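Local structure of endo-1,4-beta-xylanase (Pseudoalteromonas haloplanktis, 1H12) at residues 4-9 with 296-301; 88-93 with 394-399. The protein hydrolyses internal beta-1,4 linkages of xylan as a cold-adapted family 8 glycoside hydrolase, and probably acts on cellulose and related beta-glucans too. One frame throughout, in Å; residues are numbered along the deposited sequence.

Interaction 1 (4-9 with 296-301); sequences NNPSSV and MGAQAW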
ATOM      1  N   ASN A   4      -3.354 -24.201  -0.605  1.00 15.19           N
ATOM      2  CA  ASN A   4      -2.015 -24.085  -1.110  1.00 14.70           C
ATOM      3  C   ASN A   4      -1.926 -24.216  -2.601  1.00 15.58           C
ATOM      4  O   ASN A   4      -0.797 -24.284  -3.134  1.00 15.97           O
ATOM      5  CB  ASN A   4      -1.097 -25.045  -0.406  1.00 17.09           C
ATOM      6  CG  ASN A   4      -1.309 -26.470  -0.822  1.00 20.31           C
ATOM      7  OD1 ASN A   4      -2.333 -26.812  -1.314  1.00 24.25           O
ATOM      8  ND2 ASN A   4      -0.301 -27.279  -0.652  1.00 27.72           N
ATOM      9  N   ASN A   5      -3.039 -24.158  -3.293  1.00 14.99           N
ATOM     10  CA  ASN A   5      -3.064 -24.180  -4.736  1.00 16.88           C
ATOM     11  C   ASN A   5      -3.923 -23.007  -5.276  1.00 17.00           C
ATOM     12  O   ASN A   5      -4.987 -23.191  -5.842  1.00 18.31           O
ATOM     13  CB  ASN A   5      -3.708 -25.521  -5.191  1.00 19.75           C
ATOM     14  CG  ASN A   5      -3.566 -25.769  -6.668  1.00 27.11           C
ATOM     15  OD1 ASN A   5      -2.661 -25.181  -7.334  1.00 33.35           O
ATOM     16  ND2 ASN A   5      -4.436 -26.668  -7.225  1.00 33.42           N
ATOM     17  N   PRO A   6      -3.463 -21.782  -5.053  1.00 15.56           N
ATOM     18  CA  PRO A   6      -4.269 -20.617  -5.442  1.00 15.40           C
ATOM     19  C   PRO A   6      -4.579 -20.626  -6.896  1.00 15.67           C
ATOM     20  O   PRO A   6      -3.744 -20.955  -7.728  1.00 16.22           O
ATOM     21  CB  PRO A   6      -3.389 -19.457  -5.031  1.00 15.25           C
ATOM     22  CG  PRO A   6      -2.005 -19.995  -5.070  1.00 15.80           C
ATOM     23  CD  PRO A   6      -2.163 -21.435  -4.453  1.00 15.46           C
ATOM     24  N   SER A   7      -5.815 -20.235  -7.228  1.00 15.42           N
ATOM     25  CA  SER A   7      -6.264 -20.221  -8.606  1.00 15.93           C
ATOM     26  C   SER A   7      -5.518 -19.299  -9.514  1.00 15.41           C
ATOM     27  O   SER A   7      -5.127 -18.212  -9.113  1.00 14.09           O
ATOM     28  CB  SER A   7      -7.747 -19.878  -8.656  1.00 18.49           C
ATOM     29  OG  SER A   7      -8.231 -19.997  -9.997  1.00 19.12           O
ATOM     30  N   SER A   8      -5.329 -19.714 -10.778  1.00 15.34           N
ATOM     31  CA  SER A   8      -4.796 -18.845 -11.824  1.00 16.16           C
ATOM     32  C   SER A   8      -5.826 -17.846 -12.287  1.00 15.55           C
ATOM     33  O   SER A   8      -5.496 -16.976 -13.057  1.00 18.14           O
ATOM     34  CB  SER A   8      -4.320 -19.654 -13.012  1.00 18.84           C
ATOM     35  OG  SER A   8      -5.367 -20.417 -13.534  1.00 21.85           O
ATOM     36  N   VAL A   9      -7.058 -18.006 -11.886  1.00 15.76           N
ATOM     37  CA  VAL A   9      -8.146 -17.062 -12.220  1.00 16.14           C
ATOM     38  C   VAL A   9      -8.381 -16.218 -10.991  1.00 15.52           C
ATOM     39  O   VAL A   9      -8.637 -16.731  -9.908  1.00 16.78           O
ATOM     40  CB  VAL A   9      -9.462 -17.782 -12.583  1.00 17.72           C
ATOM     41  CG1 VAL A   9     -10.580 -16.840 -12.878  1.00 18.16           C
ATOM     42  CG2 VAL A   9      -9.241 -18.685 -13.814  1.00 21.89           C
ATOM     43  N   MET A 296      -6.132 -11.089  -9.474  1.00  9.86           N
ATOM     44  CA  MET A 296      -5.929 -11.303 -10.891  1.00 10.03           C
ATOM     45  C   MET A 296      -5.400 -12.691 -11.255  1.00 10.65           C
ATOM     46  O   MET A 296      -5.306 -12.967 -12.471  1.00 12.35           O
ATOM     47  CB  MET A 296      -5.052 -10.240 -11.476  1.00 10.37           C
ATOM     48  CG  MET A 296      -5.731  -8.931 -11.601  1.00 13.90           C
ATOM     49  SD  MET A 296      -7.129  -8.760 -12.418  1.00 29.55           S
ATOM     50  CE  MET A 296      -7.085  -9.086 -13.096  1.00  4.10           C
ATOM     51  N   GLY A 297      -5.126 -13.538 -10.274  1.00 10.66           N
ATOM     52  CA  GLY A 297      -4.727 -14.920 -10.509  1.00 12.01           C
ATOM     53  C   GLY A 297      -3.258 -15.154 -10.198  1.00 10.82           C
ATOM     54  O   GLY A 297      -2.398 -14.312 -10.434  1.00 11.82           O
ATOM     55  N   ALA A 298      -2.976 -16.315  -9.602  1.00 12.47           N
ATOM     56  CA  ALA A 298      -1.630 -16.674  -9.222  1.00 12.16           C
ATOM     57  C   ALA A 298      -0.923 -17.358 -10.372  1.00 12.57           C
ATOM     58  O   ALA A 298      -1.408 -18.374 -10.909  1.00 15.68           O
ATOM     59  CB  ALA A 298      -1.667 -17.595  -8.028  1.00 13.07           C
ATOM     60  N   GLN A 299       0.214 -16.841 -10.761  1.00 12.20           N
ATOM     61  CA  GLN A 299       1.093 -17.422 -11.745  1.00 12.53           C
ATOM     62  C   GLN A 299       2.369 -17.910 -11.046  1.00 12.36           C
ATOM     63  O   GLN A 299       2.582 -17.687  -9.866  1.00 11.55           O
ATOM     64  CB  GLN A 299       1.434 -16.403 -12.805  1.00 14.74           C
ATOM     65  CG  GLN A 299       0.276 -15.746 -13.531  1.00 18.03           C
ATOM     66  N   ALA A 300       3.191 -18.629 -11.779  1.00 12.25           N
ATOM     67  CA  ALA A 300       4.390 -19.189 -11.193  1.00 12.30           C
ATOM     68  C   ALA A 300       5.254 -18.100 -10.533  1.00 11.37           C
ATOM     69  O   ALA A 300       5.835 -18.355  -9.481  1.00 11.59           O
ATOM     70  CB  ALA A 300       5.216 -19.956 -12.269  1.00 13.14           C
ATOM     71  N   TRP A 301       5.364 -16.922 -11.159  1.00 11.11           N
ATOM     72  CA  TRP A 301       6.250 -15.917 -10.573  1.00 10.66           C
ATOM     73  C   TRP A 301       5.728 -15.429  -9.215  1.00  9.53           C
ATOM     74  O   TRP A 301       6.539 -15.131  -8.330  1.00 10.17           O
ATOM     75  CB  TRP A 301       6.509 -14.754 -11.509  1.00 11.75           C
ATOM     76  CG  TRP A 301       5.361 -13.767 -11.698  1.00 12.61           C
ATOM     77  CD1 TRP A 301       4.401 -13.770 -12.658  1.00 14.06           C
ATOM     78  CD2 TRP A 301       5.133 -12.604 -10.892  1.00 12.24           C
ATOM     79  NE1 TRP A 301       3.561 -12.688 -12.479  1.00 14.72           N
ATOM     80  CE2 TRP A 301       3.966 -11.967 -11.394  1.00 12.88           C
ATOM     81  CE3 TRP A 301       5.788 -12.056  -9.812  1.00 11.57           C
ATOM     82  CZ2 TRP A 301       3.469 -10.783 -10.839  1.00 13.19           C
ATOM     83  CZ3 TRP A 301       5.234 -10.890  -9.240  1.00 12.72           C
ATOM     84  CH2 TRP A 301       4.123 -10.290  -9.753  1.00 13.01           C
TER
HETATM   85  O   HOH W   1      -2.112 -20.878 -10.022  1.00 20.62           O
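Ala-298 is the residue of 296-301 that meets 4-9 most fully. Its methyl group points at the N-terminal segment and lies against the ring of Pro-6, with Ala-298 CB 3.8 Å from Pro-6 CG. Pro-6 CB is almost as near, so one side of the pyrrolidine ring rests on the methyl. Both residues are buried, and Ala-293 of helix 283-296 touches the same methyl.

The polar link is backbone to backbone. Ala-298 N donates to Ser-7 O at 2.9 Å. The N-H points nearly straight at the oxygen, 178° at the hydrogen. A water ties the same two chains a second time. It lies 2.8 Å from Pro-6 O and 2.7 Å from Ala-298 O and bridges them.

Gly-297 brings its CA close to two carbonyls, 3.4 Å from Ser-8 O and slightly farther from Ser-7 O. Both are CA-H...O contacts. A side chain here would run into Ser-8 O. At the positive phi of Gly-297 a CB would also press on the carbonyl O of Met-296. Ser-8 returns a similar contact, its CA 3.5 Å from Ala-298 O.

The serine hydroxyls do not reach across. Ser-7 CB leads away from 296-301, and its OG, anti to the backbone N (chi1 -174°), reaches forward along its own chain. There it accepts from Val-9 N at 3.0 Å. This probably steadies the turn from which Ser-7 O and Ser-8 O face the other segment. Ser-8 CB lies beside Ala-298 O.

The arrangement is an ST turn at Ser-7, packed against the short connection between helices 283-296 and 300-318. It sets the N-terminal tail on a link between two helices of the (alpha/alpha)6 barrel of family 8 glycoside hydrolases.

Interaction 2 (88-93 with 394-399); sequences VMLNKQ and SGNFKF
The end of helix 77-89 meets the loop after helix 379-392 with Met-89 CA and Phe-397 CA 6.1 Å apart, and a water donates to both Met-89 O and Asn-396 O. The side chain of Met-89 carries the contact, and this residue buries more surface here than any other. Its CG stands anti to the carbonyl carbon (chi1 -65°), and a bend at chi2 carries the thioether over Phe-397. The terminal methyl sits over the centre of the ring, with Met-89 CE 4.0 Å above the ring plane. This is a CH-pi contact. The sulfur lies farther above the same ring, in a looser Met-aromatic contact.

The first torsion of Phe-397 (chi1 -163°) puts CG opposite the backbone N and beside the carbonyl carbon, with one ring face turned to Met-89 CE. The ring also stacks with His-392.

Lys-398 N gives the sulfur a weak, long hydrogen bond, 3.5 Å to Met-89 SD, with 159° at the hydrogen. Lys-398 O lies 3.1 Å from Met-89 CE. This carbonyl is buried by the contact and has no hydrogen-bond partner in the model. Nearer the helix, Met-89 CB packs against Asn-396 O at 3.5 Å.

The helix stops in a Schellman motif. Asn-91, with positive phi, is its C-prime residue; Lys-92 N bonds to Ala-87 O and Asn-91 N to Val-88 O. An alanine in place of Met-89 is likely to open a gap over the Phe-397 ring and leave the N-H of Lys-398 without its sulfur partner.

At the edge of the contact, Leu-90 CD2 comes 4.2 Å from Asn-396 ND2. Leu-391 of helix 379-392 touches Met-89, Leu-90 and Asn-396. Asn-396 OD1 accepts from Gln-30 NE2.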
ATOM      1  N   VAL A  88     -13.627   2.655   2.181  1.00  7.57           N
ATOM      2  CA  VAL A  88     -14.548   2.253   1.115  1.00  7.61           C
ATOM      3  C   VAL A  88     -14.813   0.758   1.182  1.00  7.56           C
ATOM      4  O   VAL A  88     -15.934   0.319   0.903  1.00  8.26           O
ATOM      5  CB  VAL A  88     -14.119   2.741  -0.268  1.00  7.76           C
ATOM      6  CG1 VAL A  88     -12.878   2.064  -0.812  1.00  9.19           C
ATOM      7  CG2 VAL A  88     -15.260   2.606  -1.263  1.00  8.85           C
ATOM      8  N   MET A  89     -13.834  -0.051   1.555  1.00  7.98           N
ATOM      9  CA  MET A  89     -14.056  -1.489   1.627  1.00  7.79           C
ATOM     10  C   MET A  89     -15.089  -1.867   2.684  1.00  8.17           C
ATOM     11  O   MET A  89     -15.769  -2.894   2.542  1.00  9.11           O
ATOM     12  CB  MET A  89     -12.757  -2.238   1.889  1.00  8.49           C
ATOM     13  CG  MET A  89     -11.726  -2.137   0.751  1.00  8.50           C
ATOM     14  SD  MET A  89     -12.416  -2.630  -0.845  1.00  8.51           S
ATOM     15  CE  MET A  89     -11.165  -1.942  -1.886  1.00  9.69           C
ATOM     16  N   LEU A  90     -15.192  -1.085   3.751  1.00  8.26           N
ATOM     17  CA  LEU A  90     -16.149  -1.357   4.832  1.00  8.39           C
ATOM     18  C   LEU A  90     -17.377  -0.479   4.772  1.00  8.19           C
ATOM     19  O   LEU A  90     -18.212  -0.524   5.686  1.00  9.43           O
ATOM     20  CB  LEU A  90     -15.440  -1.288   6.172  1.00  9.12           C
ATOM     21  CG  LEU A  90     -14.374  -2.359   6.403  1.00  9.85           C
ATOM     22  CD1 LEU A  90     -13.738  -2.182   7.734  1.00 11.62           C
ATOM     23  CD2 LEU A  90     -14.899  -3.780   6.268  1.00 12.97           C
ATOM     24  N   ASN A  91     -17.561   0.232   3.699  1.00  8.22           N
ATOM     25  CA  ASN A  91     -18.785   1.048   3.494  1.00  8.18           C
ATOM     26  C   ASN A  91     -18.866   2.204   4.499  1.00  8.51           C
ATOM     27  O   ASN A  91     -19.937   2.556   4.960  1.00 10.72           O
ATOM     28  CB  ASN A  91     -20.066   0.214   3.494  1.00  8.65           C
ATOM     29  CG  ASN A  91     -20.984   0.538   2.330  1.00  8.87           C
ATOM     30  OD1 ASN A  91     -20.578   1.127   1.334  1.00  9.85           O
ATOM     31  ND2 ASN A  91     -22.255   0.117   2.475  1.00 10.29           N
ATOM     32  N   LYS A  92     -17.710   2.806   4.812  1.00  8.32           N
ATOM     33  CA  LYS A  92     -17.595   3.860   5.820  1.00  8.20           C
ATOM     34  C   LYS A  92     -17.479   5.229   5.141  1.00  8.29           C
ATOM     35  O   LYS A  92     -16.395   5.800   4.995  1.00  8.52           O
ATOM     36  CB  LYS A  92     -16.418   3.585   6.737  0.50  8.59           C
ATOM     37  CG  LYS A  92     -16.475   2.226   7.416  0.50 10.16           C
ATOM     38  CD  LYS A  92     -17.555   2.162   8.472  0.50 12.09           C
ATOM     39  CE  LYS A  92     -17.533   0.864   9.207  0.50 13.36           C
ATOM     40  NZ  LYS A  92     -18.514   0.897  10.311  0.50 17.73           N
ATOM     41  N   GLN A  93     -18.637   5.747   4.710  1.00  8.34           N
ATOM     42  CA  GLN A  93     -18.624   6.883   3.821  1.00  8.09           C
ATOM     43  C   GLN A  93     -18.201   8.193   4.450  1.00  8.32           C
ATOM     44  O   GLN A  93     -17.465   8.976   3.832  1.00  8.83           O
ATOM     45  CB  GLN A  93     -19.984   7.013   3.123  1.00  8.59           C
ATOM     46  CG  GLN A  93     -19.986   8.054   2.013  1.00  8.65           C
ATOM     47  CD  GLN A  93     -21.277   8.137   1.278  1.00  8.80           C
ATOM     48  OE1 GLN A  93     -22.330   7.597   1.771  1.00 10.19           O
ATOM     49  NE2 GLN A  93     -21.274   8.809   0.148  1.00  9.61           N
ATOM     50  N   SER A 394      -9.670 -11.389   5.117  1.00 10.85           N
ATOM     51  CA  SER A 394     -11.051 -11.685   5.505  1.00 11.27           C
ATOM     52  C   SER A 394     -11.994 -11.618   4.313  1.00 11.39           C
ATOM     53  O   SER A 394     -13.237 -11.608   4.522  1.00 13.52           O
ATOM     54  CB  SER A 394     -11.467 -10.725   6.576  1.00 12.16           C
ATOM     55  OG  SER A 394     -11.482  -9.372   6.043  1.00 10.89           O
ATOM     56  N   GLY A 395     -11.479 -11.517   3.098  1.00 10.66           N
ATOM     57  CA  GLY A 395     -12.323 -11.431   1.943  1.00 11.80           C
ATOM     58  C   GLY A 395     -13.019 -10.082   1.779  1.00 10.79           C
ATOM     59  O   GLY A 395     -13.949 -10.014   0.985  1.00 12.90           O
ATOM     60  N   ASN A 396     -12.543  -9.031   2.426  1.00  9.97           N
ATOM     61  CA  ASN A 396     -13.178  -7.757   2.351  1.00  9.50           C
ATOM     62  C   ASN A 396     -12.511  -6.783   1.390  1.00  9.50           C
ATOM     63  O   ASN A 396     -13.027  -5.669   1.214  1.00 10.57           O
ATOM     64  CB  ASN A 396     -13.272  -7.096   3.742  1.00 10.03           C
ATOM     65  CG  ASN A 396     -14.382  -7.656   4.583  1.00 10.75           C
ATOM     66  OD1 ASN A 396     -14.132  -8.360   5.625  1.00 14.23           O
ATOM     67  ND2 ASN A 396     -15.573  -7.388   4.203  1.00 10.71           N
ATOM     68  N   PHE A 397     -11.354  -7.125   0.826  1.00  8.78           N
ATOM     69  CA  PHE A 397     -10.657  -6.244  -0.103  1.00  8.40           C
ATOM     70  C   PHE A 397     -11.124  -6.631  -1.520  1.00  8.51           C
ATOM     71  O   PHE A 397     -10.688  -7.628  -2.062  1.00 10.38           O
ATOM     72  CB  PHE A 397      -9.175  -6.313   0.075  1.00  8.86           C
ATOM     73  CG  PHE A 397      -8.441  -5.136  -0.553  1.00  8.14           C
ATOM     74  CD1 PHE A 397      -8.292  -5.015  -1.901  1.00  9.74           C
ATOM     75  CD2 PHE A 397      -7.932  -4.140   0.239  1.00  8.90           C
ATOM     76  CE1 PHE A 397      -7.590  -3.901  -2.455  1.00 10.03           C
ATOM     77  CE2 PHE A 397      -7.207  -3.076  -0.291  1.00  9.53           C
ATOM     78  CZ  PHE A 397      -7.087  -2.955  -1.636  1.00  9.53           C
ATOM     79  N   LYS A 398     -12.098  -5.893  -2.035  1.00  8.95           N
ATOM     80  CA  LYS A 398     -12.782  -6.224  -3.279  1.00  8.92           C
ATOM     81  C   LYS A 398     -12.700  -5.085  -4.262  1.00  9.30           C
ATOM     82  O   LYS A 398     -12.554  -3.934  -3.881  1.00 11.03           O
ATOM     83  CB  LYS A 398     -14.238  -6.554  -3.019  1.00 10.32           C
ATOM     84  CG  LYS A 398     -14.485  -7.700  -2.068  1.00 11.46           C
ATOM     85  CD  LYS A 398     -15.975  -8.018  -1.973  1.00 14.80           C
ATOM     86  CE  LYS A 398     -16.281  -9.234  -1.070  1.00 18.79           C
ATOM     87  NZ  LYS A 398     -17.689  -9.435  -0.891  1.00 26.32           N
ATOM     88  N   PHE A 399     -12.840  -5.412  -5.556  1.00  8.98           N
ATOM     89  CA  PHE A 399     -12.904  -4.414  -6.611  1.00  9.21           C
ATOM     90  C   PHE A 399     -14.358  -4.193  -7.006  1.00  9.46           C
ATOM     91  O   PHE A 399     -15.044  -5.144  -7.425  1.00 11.54           O
ATOM     92  CB  PHE A 399     -12.126  -4.847  -7.844  1.00  9.03           C
ATOM     93  CG  PHE A 399     -10.634  -4.851  -7.726  1.00  8.53           C
ATOM     94  CD1 PHE A 399      -9.943  -4.613  -6.539  1.00  9.01           C
ATOM     95  CD2 PHE A 399      -9.877  -5.111  -8.853  1.00  9.25           C
ATOM     96  CE1 PHE A 399      -8.547  -4.635  -6.523  1.00  9.19           C
ATOM     97  CE2 PHE A 399      -8.489  -5.177  -8.836  1.00  9.54           C
ATOM     98  CZ  PHE A 399      -7.824  -4.907  -7.675  1.00  9.24           C
TER
HETATM   99  O   HOH W   2     -15.543  -4.735   0.601  1.00 10.47           O

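Overall arrangement
Both interactions join chain regions far apart in sequence, and in each a segment without regular structure meets the end of a helix. Interaction 1 lies farther out: its centre is about 21 Å from the centre of the chain, against about 15 Å for the centre of interaction 2. It is mainly a backbone contact with small side chains and several exposed residues. Interaction 2 is sealed by a buried thioether and ring. A water bridges two carbonyls in each. The centres of interactions 1 and 2 are about 22 Å apart. The nearest atoms of interactions 1 and 2 are about 5 Å apart and do not touch. Helix 206-215 links their surroundings: Met-296 touches its Ala-207, and so does Phe-399.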